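Activating signal cointegrator 1 complex subunit 2 (Homo sapiens, PDB 6YXQ) binds polyubiquitin chains and, as part of the ASCC complex, recruits ASCC3 and ALKBH3 to sites of DNA damage, and also helps rescue stalled ribosomes. Local coordinates at residues E200-I205 / Q275-C280; S193-L198 / D265-A270; F106-A111 / W313-H318; T259-L264 / R320-E325. One frame throughout, in Å; residues are numbered along the deposited sequence.

Interaction 1 of 4, residues E200-I205 / Q275-C280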
loop_
_atom_site.group_PDB
_atom_site.type_symbol
_atom_site.label_atom_id
_atom_site.label_comp_id
_atom_site.label_asym_id
_atom_site.label_seq_id
_atom_site.Cartn_x
_atom_site.Cartn_y
_atom_site.Cartn_z
ATOM N N GLU B 200 -20.670 6.317 7.452
ATOM C CA GLU B 200 -21.439 5.171 6.986
ATOM C C GLU B 200 -20.670 3.869 7.150
ATOM O O GLU B 200 -21.286 2.800 7.262
ATOM C CB GLU B 200 -21.842 5.369 5.523
ATOM C CG GLU B 200 -22.498 6.710 5.229
ATOM C CD GLU B 200 -22.706 6.935 3.746
ATOM O OE1 GLU B 200 -22.804 5.934 3.005
ATOM O OE2 GLU B 200 -22.761 8.108 3.318
ATOM N N THR B 201 -19.340 3.942 7.192
ATOM C CA THR B 201 -18.530 2.741 7.319
ATOM C C THR B 201 -18.444 2.262 8.761
ATOM O O THR B 201 -18.221 1.068 9.002
ATOM C CB THR B 201 -17.140 3.012 6.752
ATOM O OG1 THR B 201 -17.279 3.481 5.406
ATOM C CG2 THR B 201 -16.278 1.757 6.771
ATOM N N LEU B 202 -18.644 3.159 9.727
ATOM C CA LEU B 202 -18.477 2.766 11.124
ATOM C C LEU B 202 -19.392 1.625 11.551
ATOM O O LEU B 202 -18.902 0.719 12.247
ATOM C CB LEU B 202 -18.663 3.983 12.036
ATOM C CG LEU B 202 -17.367 4.770 12.204
ATOM C CD1 LEU B 202 -17.640 6.078 12.874
ATOM C CD2 LEU B 202 -16.379 3.973 13.015
ATOM N N PRO B 203 -20.683 1.591 11.197
ATOM C CA PRO B 203 -21.491 0.418 11.571
ATOM C C PRO B 203 -20.897 -0.901 11.104
ATOM O O PRO B 203 -20.953 -1.889 11.849
ATOM C CB PRO B 203 -22.846 0.708 10.917
ATOM C CG PRO B 203 -22.917 2.179 10.848
ATOM C CD PRO B 203 -21.519 2.662 10.622
ATOM N N THR B 204 -20.313 -0.946 9.902
ATOM C CA THR B 204 -19.678 -2.181 9.449
ATOM C C THR B 204 -18.464 -2.502 10.309
ATOM O O THR B 204 -18.277 -3.648 10.739
ATOM C CB THR B 204 -19.282 -2.077 7.978
ATOM O OG1 THR B 204 -18.033 -1.385 7.869
ATOM C CG2 THR B 204 -20.345 -1.330 7.188
ATOM N N ILE B 205 -17.645 -1.486 10.597
ATOM C CA ILE B 205 -16.448 -1.678 11.419
ATOM C C ILE B 205 -16.815 -2.331 12.744
ATOM O O ILE B 205 -16.296 -3.396 13.103
ATOM C CB ILE B 205 -15.729 -0.338 11.651
ATOM C CG1 ILE B 205 -15.226 0.240 10.323
ATOM C CG2 ILE B 205 -14.603 -0.523 12.650
ATOM C CD1 ILE B 205 -14.380 1.490 10.473
ATOM N N GLN B 275 -16.376 8.455 17.766
ATOM C CA GLN B 275 -17.051 8.495 19.056
ATOM C C GLN B 275 -18.539 8.777 18.909
ATOM O O GLN B 275 -19.318 8.413 19.793
ATOM C CB GLN B 275 -16.383 9.524 19.968
ATOM C CG GLN B 275 -16.897 9.504 21.401
ATOM C CD GLN B 275 -16.901 8.121 22.025
ATOM O OE1 GLN B 275 -16.035 7.294 21.747
ATOM N NE2 GLN B 275 -17.884 7.867 22.881
ATOM N N LYS B 276 -18.951 9.393 17.800
ATOM C CA LYS B 276 -20.373 9.533 17.513
ATOM C C LYS B 276 -21.074 8.180 17.523
ATOM O O LYS B 276 -22.279 8.103 17.794
ATOM C CB LYS B 276 -20.553 10.240 16.166
ATOM C CG LYS B 276 -21.759 9.813 15.354
ATOM C CD LYS B 276 -22.005 10.783 14.212
ATOM C CE LYS B 276 -23.110 10.297 13.295
ATOM N NZ LYS B 276 -23.463 11.336 12.296
ATOM N N HIS B 277 -20.333 7.102 17.265
ATOM C CA HIS B 277 -20.887 5.754 17.262
ATOM C C HIS B 277 -20.551 4.991 18.537
ATOM O O HIS B 277 -20.497 3.757 18.522
ATOM C CB HIS B 277 -20.401 4.983 16.035
ATOM C CG HIS B 277 -21.008 5.448 14.744
ATOM N ND1 HIS B 277 -22.009 4.755 14.100
ATOM C CD2 HIS B 277 -20.751 6.535 13.979
ATOM C CE1 HIS B 277 -22.342 5.392 12.992
ATOM N NE2 HIS B 277 -21.592 6.475 12.895
ATOM N N ASP B 278 -20.319 5.706 19.640
ATOM C CA ASP B 278 -20.101 5.104 20.956
ATOM C C ASP B 278 -18.927 4.122 20.935
ATOM O O ASP B 278 -19.016 3.000 21.437
ATOM C CB ASP B 278 -21.382 4.429 21.458
ATOM C CG ASP B 278 -21.371 4.189 22.960
ATOM O OD1 ASP B 278 -20.622 4.892 23.678
ATOM O OD2 ASP B 278 -22.116 3.292 23.418
ATOM N N PHE B 279 -17.804 4.565 20.360
ATOM C CA PHE B 279 -16.705 3.641 20.087
ATOM C C PHE B 279 -15.923 3.279 21.347
ATOM O O PHE B 279 -15.585 2.105 21.548
ATOM C CB PHE B 279 -15.765 4.228 19.032
ATOM C CG PHE B 279 -14.956 3.194 18.306
ATOM C CD1 PHE B 279 -15.484 2.521 17.219
ATOM C CD2 PHE B 279 -13.670 2.887 18.716
ATOM C CE1 PHE B 279 -14.742 1.558 16.550
ATOM C CE2 PHE B 279 -12.920 1.925 18.052
ATOM C CZ PHE B 279 -13.460 1.259 16.968
ATOM N N CYS B 280 -15.621 4.270 22.194
ATOM C CA CYS B 280 -14.875 4.006 23.424
ATOM C C CYS B 280 -15.521 2.914 24.260
ATOM O O CYS B 280 -14.826 2.035 24.784
ATOM C CB CYS B 280 -14.746 5.281 24.258
ATOM S SG CYS B 280 -13.597 6.502 23.630
#
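H277, in the turn leading into helix 279-300, meets L202 and P203, and F279, in the first turn of that helix, meets I205. The turn starts at Q275, whose carbonyl takes the N-H of D278 (Q275 O to D278 N 2.9 Å) in a type I beta turn. Q275 OE1 reaches past the turn and accepts the N-H of C280 on an in-plane lone pair (Q275 OE1 to C280 N 3.1 Å), nearly straight at 165°. K276 forms a salt bridge with D199. H277 follows with CG anti to its carbonyl carbon (chi1 -71°), a setting that lays the imidazole against L202. L202 CB sits almost squarely over one face, 3.8 Å from the H277 ring centroid, a CH-pi contact, while L202 CD1 reaches H277 CD2. P203 CD comes obliquely to H277 CE1 at 3.7 Å. D199 accepts from H277 NE2 and probably helps set the ring's rotation. Cut back to an alanine, this position would probably leave D199 without its imidazole partner and L202 CB without the ring packed on it. Beyond D278, F279 turns its edge to I205, with F279 CE1 4.4 Å from I205 CG2, a loose apolar touch. The contact thus ties helix 193-216 to the start of helix 279-300; L260 of helix 243-266 and I330 of helix 306-340 also pack on F279, and L14 of the ASCC3 chain packs on I205.

Interaction 2 of 4, residues S193-L198 / D265-A270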
loop_
_atom_site.group_PDB
_atom_site.type_symbol
_atom_site.label_atom_id
_atom_site.label_comp_id
_atom_site.label_asym_id
_atom_site.label_seq_id
_atom_site.Cartn_x
_atom_site.Cartn_y
_atom_site.Cartn_z
ATOM N N SER B 193 -16.723 14.906 2.140
ATOM C CA SER B 193 -17.707 13.831 2.174
ATOM C C SER B 193 -17.095 12.498 2.570
ATOM O O SER B 193 -17.839 11.543 2.816
ATOM C CB SER B 193 -18.419 13.715 0.825
ATOM O OG SER B 193 -19.338 14.786 0.647
ATOM N N TYR B 194 -15.765 12.416 2.652
ATOM C CA TYR B 194 -15.129 11.215 3.179
ATOM C C TYR B 194 -15.480 11.007 4.649
ATOM O O TYR B 194 -15.674 9.866 5.089
ATOM C CB TYR B 194 -13.617 11.299 2.977
ATOM C CG TYR B 194 -13.219 11.085 1.538
ATOM C CD1 TYR B 194 -13.553 9.913 0.883
ATOM C CD2 TYR B 194 -12.534 12.062 0.829
ATOM C CE1 TYR B 194 -13.206 9.712 -0.430
ATOM C CE2 TYR B 194 -12.182 11.868 -0.490
ATOM C CZ TYR B 194 -12.519 10.689 -1.110
ATOM O OH TYR B 194 -12.163 10.471 -2.416
ATOM N N TYR B 195 -15.577 12.099 5.417
ATOM C CA TYR B 195 -16.121 12.033 6.772
ATOM C C TYR B 195 -17.421 11.233 6.795
ATOM O O TYR B 195 -17.547 10.230 7.512
ATOM C CB TYR B 195 -16.362 13.446 7.308
ATOM C CG TYR B 195 -15.130 14.189 7.788
ATOM C CD1 TYR B 195 -14.384 13.723 8.860
ATOM C CD2 TYR B 195 -14.733 15.374 7.187
ATOM C CE1 TYR B 195 -13.269 14.409 9.306
ATOM C CE2 TYR B 195 -13.623 16.065 7.627
ATOM C CZ TYR B 195 -12.895 15.580 8.687
ATOM O OH TYR B 195 -11.790 16.271 9.126
ATOM N N SER B 196 -18.396 11.665 5.989
ATOM C CA SER B 196 -19.642 10.920 5.846
ATOM C C SER B 196 -19.377 9.475 5.456
ATOM O O SER B 196 -19.941 8.549 6.049
ATOM C CB SER B 196 -20.553 11.597 4.816
ATOM O OG SER B 196 -20.535 13.005 4.957
ATOM N N ASP B 197 -18.514 9.267 4.456
ATOM C CA ASP B 197 -18.105 7.914 4.105
ATOM C C ASP B 197 -17.680 7.157 5.355
ATOM O O ASP B 197 -18.248 6.109 5.696
ATOM C CB ASP B 197 -16.969 7.958 3.083
ATOM C CG ASP B 197 -17.468 7.982 1.653
ATOM O OD1 ASP B 197 -18.623 8.416 1.425
ATOM O OD2 ASP B 197 -16.701 7.556 0.761
ATOM N N LEU B 198 -16.721 7.730 6.086
ATOM C CA LEU B 198 -16.297 7.163 7.360
ATOM C C LEU B 198 -17.494 6.875 8.250
ATOM O O LEU B 198 -17.647 5.764 8.770
ATOM C CB LEU B 198 -15.338 8.128 8.051
ATOM C CG LEU B 198 -14.715 7.629 9.342
ATOM C CD1 LEU B 198 -14.029 6.309 9.080
ATOM C CD2 LEU B 198 -13.741 8.665 9.862
ATOM N N ASP B 265 -3.666 7.232 14.010
ATOM C CA ASP B 265 -2.357 7.825 14.253
ATOM C C ASP B 265 -2.003 8.810 13.150
ATOM O O ASP B 265 -1.412 9.863 13.412
ATOM C CB ASP B 265 -1.300 6.722 14.366
ATOM C CG ASP B 265 0.119 7.263 14.504
ATOM O OD1 ASP B 265 0.423 7.911 15.532
ATOM O OD2 ASP B 265 0.936 7.018 13.590
ATOM N N ILE B 266 -2.381 8.495 11.911
ATOM C CA ILE B 266 -2.129 9.427 10.816
ATOM C C ILE B 266 -3.119 10.584 10.844
ATOM O O ILE B 266 -2.731 11.744 10.663
ATOM C CB ILE B 266 -2.160 8.698 9.462
ATOM C CG1 ILE B 266 -1.021 7.679 9.392
ATOM C CG2 ILE B 266 -2.052 9.703 8.324
ATOM C CD1 ILE B 266 0.356 8.314 9.391
ATOM N N PHE B 267 -4.401 10.300 11.082
ATOM C CA PHE B 267 -5.485 11.272 10.918
ATOM C C PHE B 267 -6.390 11.284 12.144
ATOM O O PHE B 267 -7.527 10.797 12.093
ATOM C CB PHE B 267 -6.299 10.950 9.664
ATOM C CG PHE B 267 -7.279 12.012 9.288
ATOM C CD1 PHE B 267 -6.841 13.288 8.952
ATOM C CD2 PHE B 267 -8.636 11.739 9.255
ATOM C CE1 PHE B 267 -7.744 14.280 8.591
ATOM C CE2 PHE B 267 -9.545 12.725 8.897
ATOM C CZ PHE B 267 -9.098 13.998 8.565
ATOM N N PRO B 268 -5.932 11.864 13.259
ATOM C CA PRO B 268 -6.753 11.865 14.481
ATOM C C PRO B 268 -8.027 12.696 14.396
ATOM O O PRO B 268 -8.884 12.548 15.274
ATOM C CB PRO B 268 -5.804 12.440 15.537
ATOM C CG PRO B 268 -4.825 13.244 14.757
ATOM C CD PRO B 268 -4.622 12.497 13.477
ATOM N N LEU B 269 -8.185 13.563 13.390
ATOM C CA LEU B 269 -9.438 14.303 13.238
ATOM C C LEU B 269 -10.641 13.387 13.031
ATOM O O LEU B 269 -11.782 13.847 13.156
ATOM C CB LEU B 269 -9.348 15.282 12.063
ATOM C CG LEU B 269 -8.645 16.622 12.276
ATOM C CD1 LEU B 269 -8.502 17.326 10.949
ATOM C CD2 LEU B 269 -9.398 17.502 13.255
ATOM N N ALA B 270 -10.414 12.111 12.714
ATOM C CA ALA B 270 -11.507 11.182 12.476
ATOM C C ALA B 270 -12.194 10.757 13.764
ATOM O O ALA B 270 -13.326 10.257 13.713
ATOM C CB ALA B 270 -10.977 9.957 11.732
#
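In the helical packing where helix 193-216 begins, Y195 and L198 of its first turns pack on F267, L269 and A270, where the chain has just left helix 243-266. Y195 reaches across with its phenol end. Y195 OH lies at the edge of the F267 ring, near the ring plane and 3.6 Å from F267 CZ, and the two side chains cross at about a right angle. On the ring itself, Y195 CE1 comes within 4.1 Å of F267 CE2. L269 CD1 lies 3.9 Å from the same Y195 OH, and L269 CB stands over one face of F267 toward its rim. One turn further on, L198 has CG anti to its backbone N (chi1 -175°), which carries L198 CD2 to A270 CB at 3.6 Å. F188 meets both aromatic rings, stacking on F267. The chemistry is that of shape and dispersion: carbon atoms and the Y195 hydroxyl oxygen meet by van der Waals contact, with no hydrogen bond between the two segments.

Interaction 3 of 4, residues F106-A111 / W313-H318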
loop_
_atom_site.group_PDB
_atom_site.type_symbol
_atom_site.label_atom_id
_atom_site.label_comp_id
_atom_site.label_asym_id
_atom_site.label_seq_id
_atom_site.Cartn_x
_atom_site.Cartn_y
_atom_site.Cartn_z
ATOM N N PHE B 106 3.454 -7.000 9.762
ATOM C CA PHE B 106 3.077 -7.775 10.936
ATOM C C PHE B 106 2.495 -9.133 10.578
ATOM O O PHE B 106 2.310 -9.959 11.477
ATOM C CB PHE B 106 2.095 -6.985 11.811
ATOM C CG PHE B 106 0.816 -6.603 11.114
ATOM C CD1 PHE B 106 -0.190 -7.537 10.912
ATOM C CD2 PHE B 106 0.611 -5.303 10.682
ATOM C CE1 PHE B 106 -1.365 -7.187 10.279
ATOM C CE2 PHE B 106 -0.560 -4.946 10.056
ATOM C CZ PHE B 106 -1.550 -5.891 9.851
ATOM N N ASP B 107 2.210 -9.386 9.304
ATOM C CA ASP B 107 1.727 -10.696 8.900
ATOM C C ASP B 107 2.821 -11.748 9.065
ATOM O O ASP B 107 4.015 -11.441 9.161
ATOM C CB ASP B 107 1.245 -10.673 7.449
ATOM C CG ASP B 107 -0.145 -10.097 7.308
ATOM O OD1 ASP B 107 -0.976 -10.312 8.218
ATOM O OD2 ASP B 107 -0.403 -9.428 6.285
ATOM N N GLU B 108 2.389 -13.010 9.108
ATOM C CA GLU B 108 3.303 -14.144 9.154
ATOM C C GLU B 108 4.133 -14.173 7.881
ATOM O O GLU B 108 3.607 -14.432 6.793
ATOM C CB GLU B 108 2.536 -15.451 9.328
ATOM C CG GLU B 108 2.628 -16.044 10.720
ATOM C CD GLU B 108 2.316 -17.527 10.735
ATOM O OE1 GLU B 108 1.423 -17.952 9.972
ATOM O OE2 GLU B 108 2.964 -18.266 11.508
ATOM N N GLY B 109 5.423 -13.903 8.002
ATOM C CA GLY B 109 6.267 -13.638 6.851
ATOM C C GLY B 109 7.423 -14.612 6.755
ATOM O O GLY B 109 8.145 -14.833 7.730
ATOM N N VAL B 110 7.598 -15.175 5.578
ATOM C CA VAL B 110 8.771 -15.962 5.232
ATOM C C VAL B 110 9.788 -15.038 4.599
ATOM O O VAL B 110 9.441 -14.065 3.920
ATOM C CB VAL B 110 8.410 -17.086 4.247
ATOM C CG1 VAL B 110 7.798 -18.273 4.985
ATOM C CG2 VAL B 110 7.462 -16.496 3.214
ATOM N N ALA B 111 11.057 -15.366 4.780
ATOM C CA ALA B 111 12.075 -14.780 3.926
ATOM C C ALA B 111 12.005 -15.438 2.553
ATOM O O ALA B 111 11.818 -16.654 2.436
ATOM C CB ALA B 111 13.463 -14.950 4.538
ATOM N N TRP B 313 -0.171 -15.459 20.841
ATOM C CA TRP B 313 -0.064 -14.661 22.057
ATOM C C TRP B 313 0.521 -13.288 21.759
ATOM O O TRP B 313 0.038 -12.267 22.269
ATOM C CB TRP B 313 0.791 -15.394 23.085
ATOM C CG TRP B 313 0.932 -14.633 24.340
ATOM C CD1 TRP B 313 1.977 -13.841 24.703
ATOM C CD2 TRP B 313 -0.013 -14.571 25.406
ATOM N NE1 TRP B 313 1.745 -13.291 25.941
ATOM C CE2 TRP B 313 0.528 -13.726 26.395
ATOM C CE3 TRP B 313 -1.263 -15.156 25.628
ATOM C CZ2 TRP B 313 -0.139 -13.449 27.586
ATOM C CZ3 TRP B 313 -1.924 -14.880 26.810
ATOM C CH2 TRP B 313 -1.361 -14.035 27.774
ATOM N N GLN B 314 1.589 -13.252 20.959
ATOM C CA GLN B 314 2.168 -11.975 20.550
ATOM C C GLN B 314 1.126 -11.098 19.872
ATOM O O GLN B 314 0.991 -9.909 20.187
ATOM C CB GLN B 314 3.357 -12.205 19.615
ATOM C CG GLN B 314 4.547 -12.855 20.284
ATOM C CD GLN B 314 5.229 -11.931 21.264
ATOM O OE1 GLN B 314 5.495 -10.765 20.957
ATOM N NE2 GLN B 314 5.507 -12.443 22.457
ATOM N N ARG B 315 0.366 -11.685 18.943
ATOM C CA ARG B 315 -0.649 -10.928 18.214
ATOM C C ARG B 315 -1.761 -10.446 19.136
ATOM O O ARG B 315 -2.237 -9.315 18.998
ATOM C CB ARG B 315 -1.223 -11.780 17.083
ATOM C CG ARG B 315 -0.173 -12.210 16.081
ATOM C CD ARG B 315 -0.751 -12.951 14.884
ATOM N NE ARG B 315 0.320 -13.359 13.981
ATOM C CZ ARG B 315 0.874 -12.554 13.084
ATOM N NH1 ARG B 315 0.437 -11.305 12.962
ATOM N NH2 ARG B 315 1.858 -12.994 12.308
ATOM N N LEU B 316 -2.193 -11.285 20.080
ATOM C CA LEU B 316 -3.248 -10.885 21.005
ATOM C C LEU B 316 -2.803 -9.723 21.883
ATOM O O LEU B 316 -3.560 -8.766 22.087
ATOM C CB LEU B 316 -3.667 -12.075 21.867
ATOM C CG LEU B 316 -4.828 -11.818 22.828
ATOM C CD1 LEU B 316 -6.049 -11.334 22.055
ATOM C CD2 LEU B 316 -5.154 -13.058 23.660
ATOM N N SER B 317 -1.579 -9.787 22.416
ATOM C CA SER B 317 -1.085 -8.683 23.235
ATOM C C SER B 317 -0.930 -7.411 22.410
ATOM O O SER B 317 -1.275 -6.312 22.872
ATOM C CB SER B 317 0.233 -9.076 23.893
ATOM O OG SER B 317 0.167 -10.409 24.363
ATOM N N HIS B 318 -0.429 -7.543 21.179
ATOM C CA HIS B 318 -0.373 -6.405 20.271
ATOM C C HIS B 318 -1.760 -5.808 20.047
ATOM O O HIS B 318 -1.925 -4.580 20.048
ATOM C CB HIS B 318 0.266 -6.848 18.956
ATOM C CG HIS B 318 0.197 -5.831 17.865
ATOM N ND1 HIS B 318 1.173 -4.878 17.671
ATOM C CD2 HIS B 318 -0.723 -5.632 16.890
ATOM C CE1 HIS B 318 0.852 -4.128 16.631
ATOM N NE2 HIS B 318 -0.295 -4.564 16.140
#
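Loop 106-111 passes beside helix residues 313-318 without pairing with their backbone, F106 and R315 making the nearest approach with their CA atoms 8.8 Å apart. R315 bridges that distance with a chain extended from CG to NE, bringing the guanidinium edge-on to the carbonyl of F106. R315 NH1 gives the stronger bond to F106 O, 2.7 Å with an N-H...O angle of 151°; the oxygen lies near the guanidinium plane, while the donor is tilted 32° from the carbonyl plane. R315 NH2 adds a weak bond to F106 O at 3.2 Å, so one oxygen holds both terminal nitrogens. The third nitrogen, NE, forms a salt bridge with D311, and the group is thereby gripped from two directions. E108 crosses the arginine at about a right angle, E108 CG lying 3.5 Å from R315 NH2, but the two charged ends do not meet. The carboxylate of D107 instead forms a salt bridge with R9 of the ASCC3 chain. This is a helix-borne arginine clasping a loop carbonyl, and it joins the loop before helix 114-135 to helix 306-340 beside the ASCC3 interface, where Q314 and H318 bond to backbone N-H groups of the ASCC3 chain.

Interaction 4 of 4, residues T259-L264 / R320-E325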
loop_
_atom_site.group_PDB
_atom_site.type_symbol
_atom_site.label_atom_id
_atom_site.label_comp_id
_atom_site.label_asym_id
_atom_site.label_seq_id
_atom_site.Cartn_x
_atom_site.Cartn_y
_atom_site.Cartn_z
ATOM N N THR B 259 -4.858 -1.719 11.816
ATOM C CA THR B 259 -5.301 -0.813 10.760
ATOM C C THR B 259 -6.041 0.389 11.333
ATOM O O THR B 259 -5.762 1.537 10.962
ATOM C CB THR B 259 -6.185 -1.556 9.764
ATOM O OG1 THR B 259 -5.514 -2.742 9.327
ATOM C CG2 THR B 259 -6.476 -0.674 8.567
ATOM N N LEU B 260 -6.999 0.147 12.235
ATOM C CA LEU B 260 -7.712 1.254 12.863
ATOM C C LEU B 260 -6.755 2.183 13.605
ATOM O O LEU B 260 -6.841 3.415 13.480
ATOM C CB LEU B 260 -8.776 0.708 13.811
ATOM C CG LEU B 260 -9.991 0.093 13.126
ATOM C CD1 LEU B 260 -11.040 -0.310 14.151
ATOM C CD2 LEU B 260 -10.552 1.087 12.136
ATOM N N TRP B 261 -5.827 1.612 14.375
ATOM C CA TRP B 261 -4.909 2.443 15.136
ATOM C C TRP B 261 -4.003 3.252 14.218
ATOM O O TRP B 261 -3.761 4.435 14.473
ATOM C CB TRP B 261 -4.076 1.584 16.084
ATOM C CG TRP B 261 -2.917 2.337 16.616
ATOM C CD1 TRP B 261 -2.907 3.173 17.698
ATOM C CD2 TRP B 261 -1.597 2.366 16.072
ATOM N NE1 TRP B 261 -1.653 3.710 17.868
ATOM C CE2 TRP B 261 -0.830 3.228 16.882
ATOM C CE3 TRP B 261 -0.987 1.743 14.981
ATOM C CZ2 TRP B 261 0.519 3.478 16.637
ATOM C CZ3 TRP B 261 0.351 1.991 14.741
ATOM C CH2 TRP B 261 1.089 2.852 15.565
ATOM N N ALA B 262 -3.480 2.634 13.156
ATOM C CA ALA B 262 -2.628 3.370 12.228
ATOM C C ALA B 262 -3.398 4.498 11.564
ATOM O O ALA B 262 -2.872 5.605 11.388
ATOM C CB ALA B 262 -2.049 2.425 11.178
ATOM N N PHE B 263 -4.652 4.240 11.196
ATOM C CA PHE B 263 -5.454 5.293 10.591
ATOM C C PHE B 263 -5.617 6.466 11.542
ATOM O O PHE B 263 -5.481 7.623 11.135
ATOM C CB PHE B 263 -6.820 4.757 10.175
ATOM C CG PHE B 263 -7.752 5.822 9.694
ATOM C CD1 PHE B 263 -7.366 6.688 8.686
ATOM C CD2 PHE B 263 -9.008 5.971 10.259
ATOM C CE1 PHE B 263 -8.221 7.675 8.239
ATOM C CE2 PHE B 263 -9.870 6.955 9.820
ATOM C CZ PHE B 263 -9.475 7.811 8.807
ATOM N N LEU B 264 -5.902 6.191 12.817
ATOM C CA LEU B 264 -6.095 7.295 13.754
ATOM C C LEU B 264 -4.782 7.949 14.148
ATOM O O LEU B 264 -4.787 9.109 14.580
ATOM C CB LEU B 264 -6.841 6.816 14.998
ATOM C CG LEU B 264 -8.306 6.472 14.718
ATOM C CD1 LEU B 264 -8.982 5.962 15.974
ATOM C CD2 LEU B 264 -9.059 7.669 14.141
ATOM N N ARG B 320 -4.413 -5.947 22.029
ATOM C CA ARG B 320 -4.892 -5.269 23.229
ATOM C C ARG B 320 -4.239 -3.902 23.374
ATOM O O ARG B 320 -4.917 -2.897 23.650
ATOM C CB ARG B 320 -4.628 -6.143 24.451
ATOM C CG ARG B 320 -5.190 -7.530 24.284
ATOM C CD ARG B 320 -4.763 -8.465 25.378
ATOM N NE ARG B 320 -4.480 -7.769 26.624
ATOM C CZ ARG B 320 -3.333 -7.867 27.283
ATOM N NH1 ARG B 320 -2.366 -8.640 26.811
ATOM N NH2 ARG B 320 -3.152 -7.202 28.416
ATOM N N LYS B 321 -2.921 -3.840 23.156
ATOM C CA LYS B 321 -2.219 -2.562 23.226
ATOM C C LYS B 321 -2.787 -1.564 22.218
ATOM O O LYS B 321 -3.052 -0.404 22.556
ATOM C CB LYS B 321 -0.725 -2.778 23.000
ATOM C CG LYS B 321 0.105 -1.525 23.176
ATOM C CD LYS B 321 1.578 -1.801 22.900
ATOM C CE LYS B 321 2.429 -0.540 23.017
ATOM N NZ LYS B 321 3.827 -0.757 22.527
ATOM N N LYS B 322 -2.999 -2.005 20.973
ATOM C CA LYS B 322 -3.521 -1.101 19.952
ATOM C C LYS B 322 -4.941 -0.651 20.274
ATOM O O LYS B 322 -5.314 0.493 19.987
ATOM C CB LYS B 322 -3.478 -1.769 18.579
ATOM C CG LYS B 322 -2.083 -1.995 18.041
ATOM C CD LYS B 322 -1.273 -0.721 18.066
ATOM C CE LYS B 322 0.214 -1.017 18.058
ATOM N NZ LYS B 322 1.009 0.210 18.317
ATOM N N LEU B 323 -5.755 -1.536 20.860
ATOM C CA LEU B 323 -7.105 -1.142 21.250
ATOM C C LEU B 323 -7.063 -0.025 22.281
ATOM O O LEU B 323 -7.783 0.977 22.165
ATOM C CB LEU B 323 -7.876 -2.345 21.799
ATOM C CG LEU B 323 -8.743 -3.171 20.844
ATOM C CD1 LEU B 323 -9.024 -4.552 21.422
ATOM C CD2 LEU B 323 -10.043 -2.457 20.570
HETATM N N MSE B 324 -6.215 -0.174 23.294
HETATM C CA MSE B 324 -6.141 0.868 24.317
HETATM C C MSE B 324 -5.576 2.179 23.773
HETATM O O MSE B 324 -5.982 3.271 24.192
HETATM C CB MSE B 324 -5.309 0.408 25.504
HETATM C CG MSE B 324 -6.117 -0.330 26.538
HETATM SE SE MSE B 324 -5.710 -2.191 26.487
HETATM C CE MSE B 324 -4.120 -2.142 27.605
ATOM N N GLU B 325 -4.632 2.067 22.836
ATOM C CA GLU B 325 -4.100 3.268 22.203
ATOM C C GLU B 325 -5.178 3.981 21.394
ATOM O O GLU B 325 -5.258 5.214 21.406
ATOM C CB GLU B 325 -2.895 2.910 21.337
ATOM C CG GLU B 325 -1.733 2.371 22.159
ATOM C CD GLU B 325 -0.514 2.014 21.333
ATOM O OE1 GLU B 325 -0.680 1.574 20.173
ATOM O OE2 GLU B 325 0.613 2.168 21.854
#
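Helix residues 259-264 and 320-325 run in roughly the same direction, with W261 and K322 closest at 6.1 Å between their CA atoms. The contact is one indole face against a lysine and a glutamate. W261 stands with CG anti to its backbone N, presenting that face to the other helix. K322 bends at chi2 (-52°), which brings its end back along the ring: K322 NZ sits over the six-membered ring of W261, 3.7 Å from its centroid and 10° off the normal, a cation-pi interaction. K322 CD lies over the five-membered ring of W261, 3.9 Å from that centroid, as a CH-pi contact. E325 shares the same face, its carboxylate plane only 23° from the indole plane. E325 OE1 is above the rim near W261 NE1, but the angle is too poor for a hydrogen bond. E325 OE1 instead meets K322 NZ at 2.9 Å through its syn lone pair, a salt bridge three residues along the helix that probably steadies the ammonium over the ring. A leucine in place of W261 would probably leave K322 without its cation-pi partner and open a gap between the helices. The arrangement is a cation-pi contact reinforced by a salt bridge between packed helices, and it borders the ASCC3 interface: H178 of that chain meets W261 edge-to-face, and its D181 forms a salt bridge with K321.

How the interactions relate
All four contacts lie in the largely helical N-terminal, ASCC3-binding part of ASCC2; ubiquitin binding belongs to the whole protein. Interactions 1 and 2 share helix 193-216, with centres 12 Å apart; 2 and 4 share helix 243-266. L260 links interaction 4 to I205 and F279 of interaction 1, while F263 and L264 pack on A270 of interaction 2, so these three form one continuous packed region. Interaction 3 lies about 26 Å from interaction 1, centre to centre, but 15 Å from interaction 4 along helix 306-340. In sequence it encloses interactions 1 and 2, while the segments of all other pairs alternate, interlocking the contacts. Interactions 1, 3 and 4 touch ASCC3, so this packing shapes the surface ASCC3 binds.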